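Long-range contacts in pseudoazurin (Methylobacterium extorquens, PDB 1PMY), which binds one copper ion and probably carries electrons in the periplasm as a small blue copper protein of the plastocyanin/azurin family: residues E2-L8 / S30-T36; A21-P27 / V87-G93; G39-T44 / Y55-G61; M48-A53 / K70-G75. All blocks are in the same frame, centred on the assembly; numbering follows the deposited sequence.

Interaction 1 (E2-L8 / S30-T36)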
loop_
_atom_site.group_PDB
_atom_site.type_symbol
_atom_site.label_atom_id
_atom_site.label_comp_id
_atom_site.label_asym_id
_atom_site.label_seq_id
_atom_site.Cartn_x
_atom_site.Cartn_y
_atom_site.Cartn_z
ATOM N N GLU A 2 -4.897 14.770 -3.632
ATOM C CA GLU A 2 -5.167 13.407 -4.053
ATOM C C GLU A 2 -4.248 12.915 -5.137
ATOM O O GLU A 2 -4.061 13.573 -6.208
ATOM C CB GLU A 2 -6.572 13.191 -4.527
ATOM C CG GLU A 2 -6.910 11.827 -5.188
ATOM C CD GLU A 2 -8.306 12.030 -5.765
ATOM O OE1 GLU A 2 -9.271 12.075 -5.011
ATOM O OE2 GLU A 2 -8.259 12.280 -6.981
ATOM N N VAL A 3 -3.666 11.787 -4.805
ATOM C CA VAL A 3 -2.629 11.092 -5.619
ATOM C C VAL A 3 -3.312 9.853 -6.211
ATOM O O VAL A 3 -4.093 9.215 -5.498
ATOM C CB VAL A 3 -1.473 10.692 -4.629
ATOM C CG1 VAL A 3 -0.443 9.770 -5.185
ATOM C CG2 VAL A 3 -0.851 11.974 -4.036
ATOM N N ALA A 4 -2.986 9.585 -7.451
ATOM C CA ALA A 4 -3.538 8.408 -8.123
ATOM C C ALA A 4 -2.432 7.333 -8.193
ATOM O O ALA A 4 -1.316 7.602 -8.641
ATOM C CB ALA A 4 -3.872 8.890 -9.591
ATOM N N VAL A 5 -2.892 6.137 -7.952
ATOM C CA VAL A 5 -2.202 4.888 -7.988
ATOM C C VAL A 5 -3.051 3.917 -8.850
ATOM O O VAL A 5 -4.267 3.785 -8.620
ATOM C CB VAL A 5 -2.094 4.305 -6.530
ATOM C CG1 VAL A 5 -1.458 2.889 -6.577
ATOM C CG2 VAL A 5 -1.200 5.253 -5.744
ATOM N N LYS A 6 -2.357 3.373 -9.826
ATOM C CA LYS A 6 -2.892 2.417 -10.770
ATOM C C LYS A 6 -2.716 0.952 -10.267
ATOM O O LYS A 6 -1.649 0.608 -9.772
ATOM C CB LYS A 6 -2.225 2.434 -12.129
ATOM C CG LYS A 6 -1.798 3.666 -12.821
ATOM C CD LYS A 6 -2.524 4.949 -12.845
ATOM C CE LYS A 6 -2.601 5.788 -11.580
ATOM N NZ LYS A 6 -1.188 6.280 -11.214
ATOM N N MET A 7 -3.740 0.161 -10.493
ATOM C CA MET A 7 -3.733 -1.308 -10.185
ATOM C C MET A 7 -3.489 -2.032 -11.520
ATOM O O MET A 7 -4.372 -1.999 -12.408
ATOM C CB MET A 7 -5.085 -1.626 -9.521
ATOM C CG MET A 7 -5.090 -0.800 -8.219
ATOM S SD MET A 7 -6.565 -1.278 -7.230
ATOM C CE MET A 7 -7.800 -0.720 -8.396
ATOM N N LEU A 8 -2.315 -2.585 -11.641
ATOM C CA LEU A 8 -1.869 -3.189 -12.920
ATOM C C LEU A 8 -1.484 -4.673 -12.872
ATOM O O LEU A 8 -0.932 -5.176 -11.944
ATOM C CB LEU A 8 -0.602 -2.443 -13.399
ATOM C CG LEU A 8 -0.684 -0.959 -13.648
ATOM C CD1 LEU A 8 0.682 -0.288 -13.568
ATOM C CD2 LEU A 8 -1.450 -0.604 -14.863
ATOM N N SER A 30 -5.404 12.109 0.174
ATOM C CA SER A 30 -6.113 10.897 -0.222
ATOM C C SER A 30 -5.354 10.250 -1.384
ATOM O O SER A 30 -4.520 10.825 -2.150
ATOM C CB SER A 30 -7.587 11.154 -0.444
ATOM O OG SER A 30 -7.710 11.971 -1.607
ATOM N N ILE A 31 -5.620 8.934 -1.555
ATOM C CA ILE A 31 -5.136 8.244 -2.769
ATOM C C ILE A 31 -6.416 7.807 -3.514
ATOM O O ILE A 31 -7.307 7.310 -2.866
ATOM C CB ILE A 31 -4.252 6.966 -2.447
ATOM C CG1 ILE A 31 -2.911 7.402 -1.823
ATOM C CG2 ILE A 31 -4.022 6.063 -3.688
ATOM C CD1 ILE A 31 -2.067 6.213 -1.166
ATOM N N LYS A 32 -6.358 7.967 -4.823
ATOM C CA LYS A 32 -7.427 7.330 -5.641
ATOM C C LYS A 32 -6.712 6.145 -6.341
ATOM O O LYS A 32 -5.739 6.280 -7.158
ATOM C CB LYS A 32 -7.918 8.332 -6.686
ATOM C CG LYS A 32 -9.115 7.799 -7.492
ATOM C CD LYS A 32 -9.562 8.909 -8.514
ATOM C CE LYS A 32 -10.750 9.690 -7.949
ATOM N NZ LYS A 32 -12.033 8.897 -8.108
ATOM N N PHE A 33 -7.174 4.950 -6.092
ATOM C CA PHE A 33 -6.617 3.707 -6.679
ATOM C C PHE A 33 -7.486 3.473 -7.961
ATOM O O PHE A 33 -8.683 3.478 -7.787
ATOM C CB PHE A 33 -6.868 2.502 -5.725
ATOM C CG PHE A 33 -5.920 2.599 -4.532
ATOM C CD1 PHE A 33 -4.666 2.107 -4.614
ATOM C CD2 PHE A 33 -6.426 3.239 -3.350
ATOM C CE1 PHE A 33 -3.793 2.219 -3.540
ATOM C CE2 PHE A 33 -5.609 3.248 -2.222
ATOM C CZ PHE A 33 -4.280 2.787 -2.332
ATOM N N LEU A 34 -6.779 3.393 -9.084
ATOM C CA LEU A 34 -7.477 3.266 -10.378
ATOM C C LEU A 34 -7.437 1.851 -10.911
ATOM O O LEU A 34 -6.340 1.341 -11.064
ATOM C CB LEU A 34 -6.740 4.255 -11.328
ATOM C CG LEU A 34 -6.948 5.748 -10.947
ATOM C CD1 LEU A 34 -5.989 6.570 -11.798
ATOM C CD2 LEU A 34 -8.383 6.145 -11.069
ATOM N N PRO A 35 -8.616 1.336 -11.265
ATOM C CA PRO A 35 -8.702 -0.011 -11.824
ATOM C C PRO A 35 -8.253 -0.023 -13.276
ATOM O O PRO A 35 -9.042 -0.448 -14.144
ATOM C CB PRO A 35 -10.197 -0.361 -11.597
ATOM C CG PRO A 35 -10.892 0.982 -11.838
ATOM C CD PRO A 35 -9.955 1.994 -11.125
ATOM N N THR A 36 -7.038 0.299 -13.581
ATOM C CA THR A 36 -6.401 0.301 -14.897
ATOM C C THR A 36 -6.693 -1.032 -15.538
ATOM O O THR A 36 -7.117 -1.206 -16.708
ATOM C CB THR A 36 -4.899 0.694 -14.955
ATOM O OG1 THR A 36 -4.680 1.867 -14.130
ATOM C CG2 THR A 36 -4.368 0.952 -16.408
#
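V3, V5 and M7 of strand 2-8 share five backbone hydrogen bonds with S30, K32 and L34 of strand 30-34, in parallel register. V3 N, V5 N and M7 N give to S30 O, K32 O and L34 O. In return V3 O accepts from K32 N, and V5 O accepts from L34 N at 2.6 Å. This parallel pair is part of the cupredoxin beta sandwich.

The apolar contacts lie mainly on the face of V5, I31 and F33. V5 CG1 sits anti to the backbone N (chi1 175°) and reaches F33 CD1 at 3.8 Å, while V5 CG2 meets I31 CG2 at 3.6 Å. I31 CG2 also stands over the centre of the F33 ring. Farther on, M7 CE rests on P35 CA at 3.6 Å, and M7 packs on the copper ligand H40.

On the other face L34 CD1 touches A4 CB and is tight against K6 CE, 3.5 Å away. The K6 chain bends at three torsions, which folds it back along its own strand. Its NZ gives a 2.9 Å bond to A4 O from above the carbonyl plane and a weak one to D19 O. An alanine at K6 would remove this folded chain and is likely to leave L34 CD1 poorly covered and A4 O without its ammonium donor. The E2 carboxylate lies against the methylenes of K32, whose NZ pairs with E63.

The chemistry thus splits by face: V5, I31 and F33 belong to the hydrophobic interior, E2, K6 and K32 to the charged outer side.

Interaction 2 (A21-P27 / V87-G93); sequences ALVRLKP and VALVVVG
L25 and V90 cross on the inner face of two parallel strands, 22-25 and 87-92. L25 shows how that face is filled. Its CB passes V91 O at 3.7 Å and lies near V92 CG2. CG turns anti to the carbonyl carbon (chi1 -67°), and from there the two methyls part. CD1 meets V90 CG1 at 3.9 Å and also touches I31 CG1. CD2 packs on V3 CG2, 3.8 Å away, on strand 2-8. F68 adds a further contact to this side chain.

Five backbone hydrogen bonds hold the strands together. L89 N, V91 N and G93 N give to A21 O, V23 O and L25 O, while V23 N and L25 N give to L89 O and V91 O. Most are close to straight, with 175° at the hydrogen between V91 N and V23 O. This parallel pair is a familiar element of the cupredoxin fold, a Greek-key beta sandwich. Here V23, L25, V90 and V92 face the interior between the layers.

On the other face R24 and V91 run side by side. R24 CG touches V91 CG2 at 3.6 Å, and the extended chain then leads the guanidinium off to Q121 O. L22 CD1 lies 3.6 Å from L89 O, and L22 itself packs against L118 of helix 109-120.

Strand 87-92 ends at G93, whose phi is positive (62°). L25 O receives two donors there, G93 N at 2.8 Å and a water at 3.1 Å. The same water donates to G93 O.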
loop_
_atom_site.group_PDB
_atom_site.type_symbol
_atom_site.label_atom_id
_atom_site.label_comp_id
_atom_site.label_asym_id
_atom_site.label_seq_id
_atom_site.Cartn_x
_atom_site.Cartn_y
_atom_site.Cartn_z
ATOM N N ALA A 21 4.398 2.181 -6.166
ATOM C CA ALA A 21 4.274 1.204 -5.048
ATOM C C ALA A 21 4.622 1.872 -3.733
ATOM O O ALA A 21 4.271 1.348 -2.604
ATOM C CB ALA A 21 5.181 0.023 -5.391
ATOM N N LEU A 22 5.250 3.030 -3.767
ATOM C CA LEU A 22 5.632 3.855 -2.616
ATOM C C LEU A 22 5.082 5.288 -2.796
ATOM O O LEU A 22 5.351 5.925 -3.817
ATOM C CB LEU A 22 7.141 3.721 -2.360
ATOM C CG LEU A 22 7.626 4.735 -1.286
ATOM C CD1 LEU A 22 7.118 4.395 0.065
ATOM C CD2 LEU A 22 9.126 4.843 -1.377
ATOM N N VAL A 23 4.235 5.659 -1.869
ATOM C CA VAL A 23 3.554 6.935 -1.836
ATOM C C VAL A 23 3.868 7.738 -0.573
ATOM O O VAL A 23 3.581 7.256 0.541
ATOM C CB VAL A 23 1.983 6.729 -1.942
ATOM C CG1 VAL A 23 1.348 8.125 -2.090
ATOM C CG2 VAL A 23 1.636 5.930 -3.219
ATOM N N ARG A 24 4.293 8.972 -0.754
ATOM C CA ARG A 24 4.557 9.915 0.376
ATOM C C ARG A 24 3.415 10.906 0.460
ATOM O O ARG A 24 3.187 11.544 -0.592
ATOM C CB ARG A 24 5.929 10.517 0.283
ATOM C CG ARG A 24 7.076 9.506 0.238
ATOM C CD ARG A 24 8.416 10.177 0.040
ATOM N NE ARG A 24 9.366 9.273 -0.691
ATOM C CZ ARG A 24 10.325 8.594 -0.073
ATOM N NH1 ARG A 24 10.549 8.733 1.232
ATOM N NH2 ARG A 24 11.089 7.711 -0.746
ATOM N N LEU A 25 2.687 11.043 1.516
ATOM C CA LEU A 25 1.516 11.916 1.656
ATOM C C LEU A 25 1.669 12.743 2.941
ATOM O O LEU A 25 2.409 12.396 3.831
ATOM C CB LEU A 25 0.272 11.009 1.948
ATOM C CG LEU A 25 -0.193 10.085 0.825
ATOM C CD1 LEU A 25 -1.530 9.447 1.213
ATOM C CD2 LEU A 25 -0.409 10.866 -0.445
ATOM N N LYS A 26 0.808 13.746 2.993
ATOM C CA LYS A 26 0.657 14.610 4.153
ATOM C C LYS A 26 -0.696 14.231 4.752
ATOM O O LYS A 26 -1.518 13.680 4.006
ATOM C CB LYS A 26 0.548 16.099 3.762
ATOM C CG LYS A 26 1.921 16.574 3.206
ATOM C CD LYS A 26 2.279 17.886 3.905
ATOM C CE LYS A 26 2.461 17.708 5.448
ATOM N NZ LYS A 26 2.226 19.089 6.040
ATOM N N PRO A 27 -0.842 14.493 6.036
ATOM C CA PRO A 27 -2.129 14.200 6.695
ATOM C C PRO A 27 -3.205 15.009 5.948
ATOM O O PRO A 27 -3.016 16.196 5.606
ATOM C CB PRO A 27 -1.895 14.648 8.140
ATOM C CG PRO A 27 -0.506 15.075 8.274
ATOM C CD PRO A 27 0.112 15.169 6.918
ATOM N N VAL A 87 1.610 -5.404 -3.461
ATOM C CA VAL A 87 1.654 -4.617 -2.237
ATOM C C VAL A 87 2.103 -3.186 -2.488
ATOM O O VAL A 87 2.825 -2.957 -3.479
ATOM C CB VAL A 87 2.553 -5.343 -1.157
ATOM C CG1 VAL A 87 1.887 -6.634 -0.708
ATOM C CG2 VAL A 87 3.954 -5.609 -1.733
ATOM N N ALA A 88 1.779 -2.299 -1.625
ATOM C CA ALA A 88 2.194 -0.911 -1.676
ATOM C C ALA A 88 2.437 -0.449 -0.195
ATOM O O ALA A 88 1.808 -0.942 0.753
ATOM C CB ALA A 88 1.052 -0.060 -2.236
ATOM N N LEU A 89 3.241 0.598 -0.180
ATOM C CA LEU A 89 3.579 1.230 1.133
ATOM C C LEU A 89 3.247 2.728 1.052
ATOM O O LEU A 89 3.664 3.383 0.043
ATOM C CB LEU A 89 5.037 0.877 1.375
ATOM C CG LEU A 89 5.638 1.262 2.683
ATOM C CD1 LEU A 89 5.064 0.317 3.757
ATOM C CD2 LEU A 89 7.167 0.967 2.576
ATOM N N VAL A 90 2.536 3.171 2.037
ATOM C CA VAL A 90 2.064 4.555 2.203
ATOM C C VAL A 90 2.686 5.181 3.437
ATOM O O VAL A 90 2.497 4.622 4.531
ATOM C CB VAL A 90 0.510 4.686 2.193
ATOM C CG1 VAL A 90 0.048 6.110 2.340
ATOM C CG2 VAL A 90 -0.010 3.993 0.926
ATOM N N VAL A 91 3.340 6.323 3.249
ATOM C CA VAL A 91 3.951 7.045 4.400
ATOM C C VAL A 91 3.231 8.380 4.475
ATOM O O VAL A 91 3.083 9.119 3.532
ATOM C CB VAL A 91 5.446 7.102 4.449
ATOM C CG1 VAL A 91 5.993 5.606 4.253
ATOM C CG2 VAL A 91 6.123 7.751 3.255
ATOM N N VAL A 92 2.687 8.612 5.681
ATOM C CA VAL A 92 1.883 9.796 5.937
ATOM C C VAL A 92 2.617 10.682 6.943
ATOM O O VAL A 92 2.747 10.214 8.104
ATOM C CB VAL A 92 0.461 9.419 6.437
ATOM C CG1 VAL A 92 -0.416 10.670 6.700
ATOM C CG2 VAL A 92 -0.245 8.527 5.436
ATOM N N GLY A 93 2.836 11.933 6.607
ATOM C CA GLY A 93 3.452 12.841 7.639
ATOM C C GLY A 93 4.829 12.325 8.023
ATOM O O GLY A 93 5.470 11.642 7.258
HETATM O O HOH W 1 5.382 11.831 4.343
#

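Interaction 3 (G39-T44 / Y55-G61). With CU (copper (II) ion), chain B.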
loop_
_atom_site.group_PDB
_atom_site.type_symbol
_atom_site.label_atom_id
_atom_site.label_comp_id
_atom_site.label_asym_id
_atom_site.label_seq_id
_atom_site.Cartn_x
_atom_site.Cartn_y
_atom_site.Cartn_z
ATOM N N GLY A 39 -9.876 -6.684 -11.708
ATOM C CA GLY A 39 -9.513 -7.826 -10.840
ATOM C C GLY A 39 -8.552 -7.456 -9.692
ATOM O O GLY A 39 -7.981 -8.410 -9.161
ATOM N N HIS A 40 -8.381 -6.219 -9.400
ATOM C CA HIS A 40 -7.508 -5.791 -8.275
ATOM C C HIS A 40 -8.314 -5.106 -7.196
ATOM O O HIS A 40 -9.378 -4.540 -7.512
ATOM C CB HIS A 40 -6.330 -4.985 -8.780
ATOM C CG HIS A 40 -5.488 -5.626 -9.806
ATOM N ND1 HIS A 40 -4.597 -6.664 -9.727
ATOM C CD2 HIS A 40 -5.467 -5.273 -11.155
ATOM C CE1 HIS A 40 -4.052 -6.924 -10.877
ATOM N NE2 HIS A 40 -4.544 -6.078 -11.743
ATOM N N ASN A 41 -7.797 -5.152 -5.958
ATOM C CA ASN A 41 -8.432 -4.344 -4.868
ATOM C C ASN A 41 -7.252 -3.807 -4.016
ATOM O O ASN A 41 -6.084 -4.102 -4.283
ATOM C CB ASN A 41 -9.529 -4.946 -4.082
ATOM C CG ASN A 41 -9.068 -5.977 -3.032
ATOM O OD1 ASN A 41 -7.890 -6.401 -3.184
ATOM N ND2 ASN A 41 -9.910 -6.046 -2.017
ATOM N N VAL A 42 -7.677 -3.223 -2.906
ATOM C CA VAL A 42 -6.760 -2.703 -1.890
ATOM C C VAL A 42 -7.315 -3.120 -0.496
ATOM O O VAL A 42 -8.528 -3.003 -0.179
ATOM C CB VAL A 42 -6.739 -1.125 -1.983
ATOM C CG1 VAL A 42 -5.611 -0.662 -1.018
ATOM C CG2 VAL A 42 -6.238 -0.710 -3.399
ATOM N N GLU A 43 -6.386 -3.648 0.276
ATOM C CA GLU A 43 -6.808 -4.083 1.651
ATOM C C GLU A 43 -5.647 -3.874 2.576
ATOM O O GLU A 43 -4.443 -4.119 2.229
ATOM C CB GLU A 43 -7.292 -5.537 1.694
ATOM C CG GLU A 43 -7.696 -6.061 3.070
ATOM C CD GLU A 43 -8.339 -7.417 3.130
ATOM O OE1 GLU A 43 -8.539 -7.954 2.049
ATOM O OE2 GLU A 43 -8.694 -7.913 4.202
ATOM N N THR A 44 -6.006 -3.437 3.763
ATOM C CA THR A 44 -4.938 -3.244 4.809
ATOM C C THR A 44 -4.206 -4.615 5.031
ATOM O O THR A 44 -4.894 -5.674 5.003
ATOM C CB THR A 44 -5.716 -2.936 6.160
ATOM O OG1 THR A 44 -6.415 -1.678 5.942
ATOM C CG2 THR A 44 -4.838 -2.907 7.432
ATOM N N TYR A 55 -9.725 0.136 9.014
ATOM C CA TYR A 55 -9.297 -1.012 8.150
ATOM C C TYR A 55 -9.948 -0.722 6.779
ATOM O O TYR A 55 -11.117 -0.303 6.745
ATOM C CB TYR A 55 -9.939 -2.295 8.783
ATOM C CG TYR A 55 -9.394 -3.567 8.146
ATOM C CD1 TYR A 55 -8.193 -4.116 8.582
ATOM C CD2 TYR A 55 -10.042 -4.139 7.042
ATOM C CE1 TYR A 55 -7.705 -5.285 7.980
ATOM C CE2 TYR A 55 -9.555 -5.307 6.435
ATOM C CZ TYR A 55 -8.352 -5.837 6.879
ATOM O OH TYR A 55 -7.798 -6.971 6.328
ATOM N N VAL A 56 -9.138 -0.922 5.752
ATOM C CA VAL A 56 -9.592 -0.691 4.366
ATOM C C VAL A 56 -9.730 -2.042 3.654
ATOM O O VAL A 56 -8.820 -2.890 3.803
ATOM C CB VAL A 56 -8.498 0.171 3.647
ATOM C CG1 VAL A 56 -8.771 0.352 2.152
ATOM C CG2 VAL A 56 -8.287 1.472 4.385
ATOM N N LYS A 57 -10.840 -2.186 2.956
ATOM C CA LYS A 57 -11.090 -3.374 2.168
ATOM C C LYS A 57 -12.087 -2.920 1.060
ATOM O O LYS A 57 -13.262 -2.827 1.244
ATOM C CB LYS A 57 -11.710 -4.573 2.883
ATOM C CG LYS A 57 -11.530 -5.759 1.952
ATOM C CD LYS A 57 -12.472 -6.814 1.812
ATOM C CE LYS A 57 -13.195 -7.522 2.879
ATOM N NZ LYS A 57 -14.670 -7.660 2.480
ATOM N N THR A 58 -11.495 -2.735 -0.121
ATOM C CA THR A 58 -12.221 -2.251 -1.276
ATOM C C THR A 58 -12.769 -3.400 -2.114
ATOM O O THR A 58 -12.345 -4.513 -1.958
ATOM C CB THR A 58 -11.413 -1.163 -2.119
ATOM O OG1 THR A 58 -10.252 -1.778 -2.781
ATOM C CG2 THR A 58 -10.907 -0.066 -1.121
ATOM N N THR A 59 -13.699 -3.012 -2.975
ATOM C CA THR A 59 -14.331 -3.961 -3.929
ATOM C C THR A 59 -13.493 -4.048 -5.185
ATOM O O THR A 59 -12.889 -3.147 -5.804
ATOM C CB THR A 59 -15.771 -3.418 -4.313
ATOM O OG1 THR A 59 -16.479 -3.339 -3.055
ATOM C CG2 THR A 59 -16.408 -4.384 -5.335
ATOM N N VAL A 60 -13.286 -5.358 -5.482
ATOM C CA VAL A 60 -12.492 -5.728 -6.639
ATOM C C VAL A 60 -12.995 -5.074 -7.960
ATOM O O VAL A 60 -14.211 -5.078 -8.210
ATOM C CB VAL A 60 -12.280 -7.224 -6.675
ATOM C CG1 VAL A 60 -11.633 -7.619 -8.025
ATOM C CG2 VAL A 60 -11.463 -7.804 -5.551
ATOM N N GLY A 61 -12.041 -4.541 -8.687
ATOM C CA GLY A 61 -12.315 -3.920 -9.997
ATOM C C GLY A 61 -12.935 -2.537 -9.969
ATOM O O GLY A 61 -13.256 -1.986 -11.055
HETATM CU CU CU B . -4.295 -7.442 -7.835
#
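The copper site of this cupredoxin includes H40, whose backbone O accepts from G61 N of the 55-61 loop at 2.9 Å. The two segments run in nearly opposite directions. H40 ND1 binds copper at 2.1 Å, and C78, H81 and M86 complete the site. The side chain of H40 starts away from the loop, and its ring reaches no atom of 55-61.

N41 is held at both ends of its amide. ND2 gives to T58 O at 2.9 Å, with the acceptor in the amide plane, and OD1 accepts from A79 N in the chain between C78 and H81. T58 OG1 accepts from V42 N, and T58 N returns a bond to V42 O. V60 packs on G39 and N41.

At the far end Y55 OH donates to E43 OE2 in a very short bond of 2.5 Å. E43 CG is anti to the backbone N (chi1 178°), and the extended chain carries the carboxylate there. Its plane stands 80° from the ring plane, with OE2 at the ring edge. T44 CB lies over one face of the Y55 ring, 3.9 Å from the centroid, as a CH-pi contact. T44 OG1 accepts from V56 N at 2.8 Å.

Strand 43-44 borders strand 72-77, where E43 bonds to K77. V42 packs on F76 and on M7 of strand 2-8. V56 reaches F76 and V66, which lie on strands 72-77 and 64-67.

Interaction 4 (M48-A53 / K70-G75)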
loop_
_atom_site.group_PDB
_atom_site.type_symbol
_atom_site.label_atom_id
_atom_site.label_comp_id
_atom_site.label_asym_id
_atom_site.label_seq_id
_atom_site.Cartn_x
_atom_site.Cartn_y
_atom_site.Cartn_z
ATOM N N MET A 48 0.300 -3.576 9.779
ATOM C CA MET A 48 1.043 -2.565 8.970
ATOM C C MET A 48 0.173 -1.280 8.890
ATOM O O MET A 48 -0.188 -0.831 7.789
ATOM C CB MET A 48 1.513 -3.010 7.567
ATOM C CG MET A 48 2.402 -4.190 7.614
ATOM S SD MET A 48 2.917 -4.714 5.962
ATOM C CE MET A 48 4.261 -3.530 5.704
ATOM N N ALA A 49 -0.115 -0.699 10.062
ATOM C CA ALA A 49 -0.922 0.545 10.118
ATOM C C ALA A 49 -0.814 1.217 11.480
ATOM O O ALA A 49 -0.792 0.469 12.488
ATOM C CB ALA A 49 -2.395 0.261 9.820
ATOM N N PRO A 50 -0.870 2.530 11.496
ATOM C CA PRO A 50 -0.816 3.204 12.824
ATOM C C PRO A 50 -2.104 2.873 13.542
ATOM O O PRO A 50 -3.164 2.564 13.020
ATOM C CB PRO A 50 -0.532 4.644 12.467
ATOM C CG PRO A 50 -1.177 4.830 11.121
ATOM C CD PRO A 50 -0.943 3.470 10.389
ATOM N N ASP A 51 -1.992 2.879 14.890
ATOM C CA ASP A 51 -3.150 2.517 15.733
ATOM C C ASP A 51 -4.186 3.604 15.560
ATOM O O ASP A 51 -3.770 4.758 15.401
ATOM C CB ASP A 51 -2.770 2.052 17.129
ATOM C CG ASP A 51 -1.829 2.962 17.832
ATOM O OD1 ASP A 51 -2.050 4.205 17.660
ATOM O OD2 ASP A 51 -0.868 2.465 18.520
ATOM N N GLY A 52 -5.422 3.179 15.436
ATOM C CA GLY A 52 -6.469 4.225 15.197
ATOM C C GLY A 52 -6.889 4.343 13.753
ATOM O O GLY A 52 -7.997 4.881 13.515
ATOM N N ALA A 53 -6.064 3.893 12.800
ATOM C CA ALA A 53 -6.449 3.939 11.373
ATOM C C ALA A 53 -7.575 2.919 11.117
ATOM O O ALA A 53 -7.618 1.791 11.698
ATOM C CB ALA A 53 -5.237 3.732 10.517
ATOM N N LYS A 70 -4.239 9.766 10.084
ATOM C CA LYS A 70 -3.236 9.422 11.106
ATOM C C LYS A 70 -1.892 9.374 10.453
ATOM O O LYS A 70 -1.783 8.697 9.371
ATOM C CB LYS A 70 -3.523 8.064 11.733
ATOM C CG LYS A 70 -4.948 7.819 12.229
ATOM C CD LYS A 70 -5.125 8.379 13.625
ATOM C CE LYS A 70 -6.670 8.294 13.936
ATOM N NZ LYS A 70 -6.795 8.704 15.369
ATOM N N GLU A 71 -0.872 9.944 10.979
ATOM C CA GLU A 71 0.496 9.826 10.380
ATOM C C GLU A 71 1.114 8.451 10.682
ATOM O O GLU A 71 0.739 7.789 11.685
ATOM C CB GLU A 71 1.391 10.892 11.013
ATOM C CG GLU A 71 0.917 12.337 10.654
ATOM C CD GLU A 71 2.025 13.300 11.037
ATOM O OE1 GLU A 71 3.169 12.990 11.299
ATOM O OE2 GLU A 71 1.675 14.452 11.035
ATOM N N GLY A 72 2.040 8.037 9.848
ATOM C CA GLY A 72 2.689 6.723 10.050
ATOM C C GLY A 72 2.783 5.962 8.728
ATOM O O GLY A 72 2.594 6.519 7.651
ATOM N N VAL A 73 3.162 4.704 8.856
ATOM C CA VAL A 73 3.459 3.762 7.817
ATOM C C VAL A 73 2.321 2.741 7.641
ATOM O O VAL A 73 1.815 2.196 8.653
ATOM C CB VAL A 73 4.766 2.963 8.242
ATOM C CG1 VAL A 73 5.234 2.040 7.133
ATOM C CG2 VAL A 73 5.885 4.044 8.449
ATOM N N TYR A 74 1.859 2.635 6.401
ATOM C CA TYR A 74 0.708 1.747 6.079
ATOM C C TYR A 74 1.164 0.724 5.017
ATOM O O TYR A 74 1.840 1.171 4.050
ATOM C CB TYR A 74 -0.342 2.617 5.400
ATOM C CG TYR A 74 -1.037 3.605 6.301
ATOM C CD1 TYR A 74 -0.386 4.806 6.672
ATOM C CD2 TYR A 74 -2.307 3.328 6.790
ATOM C CE1 TYR A 74 -1.125 5.716 7.480
ATOM C CE2 TYR A 74 -2.993 4.226 7.617
ATOM C CZ TYR A 74 -2.368 5.442 7.954
ATOM O OH TYR A 74 -3.078 6.359 8.699
ATOM N N GLY A 75 0.772 -0.534 5.158
ATOM C CA GLY A 75 1.089 -1.497 4.067
ATOM C C GLY A 75 -0.321 -1.966 3.552
ATOM O O GLY A 75 -1.211 -2.102 4.446
HETATM O O HOH W 2 -2.553 -0.250 6.213
HETATM O O HOH W 3 -9.423 6.478 15.360
#
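P50 stands roughly at right angles to Y74, with CD and CG on one face of the ring, and here the contact is tightest. P50 CD sits over the ring centre, 3.5 Å from the centroid of Y74, as a CH-pi contact. P50 CG is 3.4 Å from Y74 CZ. Y74 CG is anti to the carbonyl carbon (chi1 -71°), which lays the ring against P50. A53 CB comes in obliquely at Y74 CE2, 3.7 Å away. Y74 OH donates to K70 O at 2.8 Å, with the acceptor in the ring plane, which ties the ring to the start of its own segment. A leucine in place of Y74 would take away the flat face and the hydroxyl, and would probably leave P50 poorly supported and K70 O without this donor.

The packing is also close at the glycines. P50 CB lies 3.5 Å from E71 O, and a side chain on G72 would press on it. M48 passes next to G75, and G75 N gives to M48 O at 2.8 Å. A water donates to both M48 O and G75 O.

The opposite end is loose. P50 to A53 form a type II turn, with D51 and G52 exposed. K70 follows it with its methylenes, CE lying 3.7 Å from G52 O. A water donates to G52 O and takes only a weak bond from K70 NZ.

Strand 72-75 is hydrogen-bonded to strand 87-92 through G72 and Y74. F68 meets Y74 edge-to-face. M48 and V73 pack on F119 of helix 109-120, and V73 also on helix 99-103.

Overall arrangement
All four contacts lie in one connected, mixed set of strands that folds over as the sandwich. Segments 2-8, 21-27 and 30-36 come first in the chain, so interactions 1 and 2 cross. Segments 39-44, 48-53, 55-61 and 70-75 follow, making interactions 3 and 4 cross as well. Segment 87-93 comes last and closes interaction 2 around both. Interactions 1 and 2 lie 12 Å apart between centres and share a hydrophobic interior. Interaction 1 touches interaction 3 beside the copper site, where M7 meets H40. Interactions 2 and 4 lie 10 Å apart between centres. They adjoin through strands 72-77 and 87-92. H40 thus sits in a loop backed by strand 2-8 and tied to the 55-61 loop.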